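Regulator of Ty1 transposition protein 107 (PDB 3T7I) probably binds phosphorylated histone H2A through its C-terminal tandem BRCT repeats during the repair of damaged DNA in budding yeast. Local coordinates at residues A[226-231]-A[246-251]. Sequence-based numbering, arbitrary orientation.
Sequences IVEWNW and KKNVLY
A classic beta bulge joins the last two strands of the second BRCT repeat: Leu250 and Tyr251 both face Ile226, whose carbonyl O takes both their backbone N-H groups. Leu250 N lies 2.8 Å from Ile226 O. The bond from Tyr251 N to Ile226 O is longer, at 3.1 Å. Ile226 N returns a bond to Tyr251 O, and beyond the bulge Glu228 N donates almost straight to Asn248 O. That carbonyl belongs to the third residue of a type II turn, Lys246 to Val249, and the bond ties the turn to the strand-to-helix junction. Here Asn248 works with both ends of its amide. Asn248 holds CG anti to its own carbonyl carbon (chi1 -64°), and from there Asn248 ND2 gives an in-plane N-H to Glu228 OE1 at 2.8 Å, reaching the carboxylate on its anti side. Asn248 OD1 receives Asn230 ND2, also at 2.8 Å, but from above the carbonyl plane and with a bent N-H angle of 139°; the two amides are turned 67° apart. The other end of the Asn230 amide, OD1, accepts from Arg70. An alanine in place of Asn248 would probably leave the Glu228 carboxylate freer to swing and cost Asn230 one of its two amide partners. Leu250 lays CD2 against Glu228 CG, crossing that chain at about a right angle. On the sheet face that carries Val227 and Val249, Val249 CG2 sits 3.6 Å from Trp231 NE1, Lys247 O lies in plane at the indole edge, and Val227 CG1 covers one indole face. Strand 249-253 is the antiparallel outer strand added to four parallel ones, with 224-228 between it and 198-202; Ile226, Leu250 and Tyr251 pack against helix 205-218, while Trp231, in the first turn of helix 229-237, lies on the face of Val227 and Val249.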
ATOM      1  N   ILE A 226      -6.584 -29.783 -14.190  1.00 30.61           N
ATOM      2  CA  ILE A 226      -5.630 -29.666 -15.265  1.00 32.34           C
ATOM      3  C   ILE A 226      -5.840 -28.332 -15.945  1.00 32.96           C
ATOM      4  O   ILE A 226      -6.944 -28.038 -16.410  1.00 34.99           O
ATOM      5  CB  ILE A 226      -5.817 -30.791 -16.292  1.00 30.84           C
ATOM      6  CG1 ILE A 226      -5.797 -32.152 -15.588  1.00 31.71           C
ATOM      7  CG2 ILE A 226      -4.762 -30.695 -17.387  1.00 29.67           C
ATOM      8  CD1 ILE A 226      -5.792 -33.348 -16.546  1.00 34.57           C
ATOM      9  N   VAL A 227      -4.788 -27.522 -16.014  1.00 30.48           N
ATOM     10  CA  VAL A 227      -4.930 -26.172 -16.546  1.00 32.14           C
ATOM     11  C   VAL A 227      -3.813 -25.802 -17.509  1.00 34.25           C
ATOM     12  O   VAL A 227      -2.796 -26.501 -17.607  1.00 32.96           O
ATOM     13  CB  VAL A 227      -4.944 -25.120 -15.425  1.00 31.60           C
ATOM     14  CG1 VAL A 227      -6.092 -25.367 -14.454  1.00 33.23           C
ATOM     15  CG2 VAL A 227      -3.622 -25.127 -14.700  1.00 31.06           C
ATOM     16  N   GLU A 228      -4.006 -24.685 -18.207  1.00 34.35           N
ATOM     17  CA  GLU A 228      -2.975 -24.144 -19.082  1.00 36.68           C
ATOM     18  C   GLU A 228      -2.102 -23.181 -18.293  1.00 33.00           C
ATOM     19  O   GLU A 228      -2.503 -22.703 -17.227  1.00 30.87           O
ATOM     20  CB  GLU A 228      -3.607 -23.394 -20.258  1.00 40.75           C
ATOM     21  CG  GLU A 228      -5.004 -23.861 -20.619  1.00 41.73           C
ATOM     22  CD  GLU A 228      -5.533 -23.163 -21.847  1.00 48.82           C
ATOM     23  OE1 GLU A 228      -6.271 -22.159 -21.686  1.00 50.31           O
ATOM     24  OE2 GLU A 228      -5.202 -23.616 -22.974  1.00 54.07           O
ATOM     25  N   TRP A 229      -0.904 -22.908 -18.801  1.00 31.66           N
ATOM     26  CA  TRP A 229      -0.031 -21.934 -18.150  1.00 35.50           C
ATOM     27  C   TRP A 229      -0.778 -20.619 -17.920  1.00 32.76           C
ATOM     28  O   TRP A 229      -0.615 -19.974 -16.894  1.00 30.90           O
ATOM     29  CB  TRP A 229       1.242 -21.691 -18.981  1.00 35.56           C
ATOM     30  CG  TRP A 229       2.103 -20.541 -18.480  1.00 34.92           C
ATOM     31  CD1 TRP A 229       2.525 -19.456 -19.205  1.00 37.98           C
ATOM     32  CD2 TRP A 229       2.617 -20.354 -17.152  1.00 33.55           C
ATOM     33  NE1 TRP A 229       3.281 -18.617 -18.412  1.00 38.73           N
ATOM     34  CE2 TRP A 229       3.347 -19.143 -17.148  1.00 38.04           C
ATOM     35  CE3 TRP A 229       2.528 -21.091 -15.964  1.00 34.85           C
ATOM     36  CZ2 TRP A 229       3.987 -18.660 -16.008  1.00 37.44           C
ATOM     37  CZ3 TRP A 229       3.155 -20.611 -14.838  1.00 36.91           C
ATOM     38  CH2 TRP A 229       3.882 -19.408 -14.863  1.00 37.81           C
ATOM     39  N   ASN A 230      -1.601 -20.223 -18.883  1.00 30.65           N
ATOM     40  CA  ASN A 230      -2.294 -18.946 -18.773  1.00 33.43           C
ATOM     41  C   ASN A 230      -3.237 -18.874 -17.563  1.00 33.13           C
ATOM     42  O   ASN A 230      -3.586 -17.783 -17.109  1.00 34.14           O
ATOM     43  CB  ASN A 230      -3.032 -18.613 -20.076  1.00 37.92           C
ATOM     44  CG  ASN A 230      -3.523 -17.179 -20.124  0.37 39.60           C
ATOM     45  OD1 ASN A 230      -2.739 -16.251 -20.306  0.87 42.93           O
ATOM     46  ND2 ASN A 230      -4.826 -16.992 -19.972  0.60 39.22           N
ATOM     47  N   TRP A 231      -3.641 -20.032 -17.039  1.00 32.15           N
ATOM     48  CA  TRP A 231      -4.446 -20.079 -15.818  1.00 30.21           C
ATOM     49  C   TRP A 231      -3.644 -19.506 -14.634  1.00 32.10           C
ATOM     50  O   TRP A 231      -4.178 -18.792 -13.774  1.00 29.62           O
ATOM     51  CB  TRP A 231      -4.851 -21.520 -15.520  1.00 28.34           C
ATOM     52  CG  TRP A 231      -5.775 -21.685 -14.345  1.00 31.17           C
ATOM     53  CD1 TRP A 231      -7.140 -21.575 -14.352  1.00 32.87           C
ATOM     54  CD2 TRP A 231      -5.411 -22.022 -12.992  1.00 32.32           C
ATOM     55  NE1 TRP A 231      -7.643 -21.819 -13.095  1.00 31.54           N
ATOM     56  CE2 TRP A 231      -6.602 -22.093 -12.245  1.00 32.94           C
ATOM     57  CE3 TRP A 231      -4.195 -22.279 -12.349  1.00 31.04           C
ATOM     58  CZ2 TRP A 231      -6.609 -22.396 -10.882  1.00 35.04           C
ATOM     59  CZ3 TRP A 231      -4.208 -22.582 -10.995  1.00 32.52           C
ATOM     60  CH2 TRP A 231      -5.404 -22.648 -10.281  1.00 32.13           C
ATOM     61  N   LYS A 246     -13.969 -21.128 -15.268  1.00 41.95           N
ATOM     62  CA  LYS A 246     -13.534 -22.275 -16.051  1.00 41.49           C
ATOM     63  C   LYS A 246     -12.541 -21.794 -17.116  1.00 37.94           C
ATOM     64  O   LYS A 246     -12.018 -22.583 -17.895  1.00 36.43           O
ATOM     65  CB  LYS A 246     -14.760 -22.944 -16.695  1.00 42.76           C
ATOM     66  CG  LYS A 246     -14.498 -24.265 -17.404  0.18 43.33           C
ATOM     67  CD  LYS A 246     -15.819 -24.920 -17.810  0.14 47.18           C
ATOM     68  CE  LYS A 246     -15.597 -26.223 -18.573  0.21 50.62           C
ATOM     69  NZ  LYS A 246     -16.889 -26.880 -18.947  0.60 54.91           N
ATOM     70  N   LYS A 247     -12.284 -20.491 -17.155  1.00 37.14           N
ATOM     71  CA  LYS A 247     -11.304 -19.966 -18.113  1.00 38.61           C
ATOM     72  C   LYS A 247      -9.895 -20.554 -17.869  1.00 38.73           C
ATOM     73  O   LYS A 247      -9.396 -20.547 -16.739  1.00 36.46           O
ATOM     74  CB  LYS A 247     -11.260 -18.443 -18.044  1.00 40.69           C
ATOM     75  CG  LYS A 247     -10.458 -17.800 -19.157  1.00 46.73           C
ATOM     76  CD  LYS A 247     -10.797 -18.452 -20.484  0.24 42.11           C
ATOM     77  CE  LYS A 247     -10.869 -17.434 -21.602  0.83 43.71           C
ATOM     78  NZ  LYS A 247     -11.655 -17.975 -22.749  0.46 45.18           N
ATOM     79  N   ASN A 248      -9.283 -21.080 -18.928  1.00 37.75           N
ATOM     80  CA  ASN A 248      -7.932 -21.646 -18.871  1.00 39.40           C
ATOM     81  C   ASN A 248      -7.875 -22.987 -18.135  1.00 36.72           C
ATOM     82  O   ASN A 248      -6.802 -23.555 -17.945  1.00 36.28           O
ATOM     83  CB  ASN A 248      -6.935 -20.630 -18.280  1.00 33.56           C
ATOM     84  CG  ASN A 248      -6.779 -19.407 -19.162  1.00 39.12           C
ATOM     85  OD1 ASN A 248      -6.990 -18.274 -18.727  1.00 39.55           O
ATOM     86  ND2 ASN A 248      -6.434 -19.638 -20.422  1.00 39.95           N
ATOM     87  N   VAL A 249      -9.038 -23.481 -17.724  1.00 35.06           N
ATOM     88  CA  VAL A 249      -9.160 -24.821 -17.159  1.00 34.49           C
ATOM     89  C   VAL A 249      -9.471 -25.832 -18.273  1.00 37.51           C
ATOM     90  O   VAL A 249     -10.401 -25.636 -19.063  1.00 38.53           O
ATOM     91  CB  VAL A 249     -10.270 -24.878 -16.103  1.00 35.76           C
ATOM     92  CG1 VAL A 249     -10.481 -26.295 -15.623  1.00 37.28           C
ATOM     93  CG2 VAL A 249      -9.938 -23.947 -14.921  1.00 35.48           C
ATOM     94  N   LEU A 250      -8.688 -26.905 -18.341  1.00 35.87           N
ATOM     95  CA  LEU A 250      -8.846 -27.902 -19.395  1.00 34.29           C
ATOM     96  C   LEU A 250      -9.649 -29.082 -18.885  1.00 35.38           C
ATOM     97  O   LEU A 250     -10.389 -29.702 -19.629  1.00 38.56           O
ATOM     98  CB  LEU A 250      -7.491 -28.381 -19.919  1.00 33.81           C
ATOM     99  CG  LEU A 250      -6.832 -27.602 -21.064  1.00 40.90           C
ATOM    100  CD1 LEU A 250      -7.671 -26.435 -21.541  1.00 38.61           C
ATOM    101  CD2 LEU A 250      -5.471 -27.135 -20.655  1.00 39.18           C
ATOM    102  N   TYR A 251      -9.498 -29.392 -17.606  1.00 34.49           N
ATOM    103  CA  TYR A 251     -10.252 -30.475 -17.016  1.00 35.00           C
ATOM    104  C   TYR A 251     -10.255 -30.285 -15.517  1.00 39.23           C
ATOM    105  O   TYR A 251      -9.260 -29.836 -14.936  1.00 36.90           O
ATOM    106  CB  TYR A 251      -9.631 -31.834 -17.390  1.00 33.67           C
ATOM    107  CG  TYR A 251     -10.317 -33.032 -16.761  1.00 38.14           C
ATOM    108  CD1 TYR A 251     -11.498 -33.552 -17.293  1.00 41.08           C
ATOM    109  CD2 TYR A 251      -9.780 -33.648 -15.643  1.00 39.74           C
ATOM    110  CE1 TYR A 251     -12.123 -34.653 -16.710  1.00 42.13           C
ATOM    111  CE2 TYR A 251     -10.386 -34.739 -15.062  1.00 42.06           C
ATOM    112  CZ  TYR A 251     -11.558 -35.237 -15.594  1.00 44.02           C
ATOM    113  OH  TYR A 251     -12.149 -36.326 -14.995  1.00 52.85           O
TER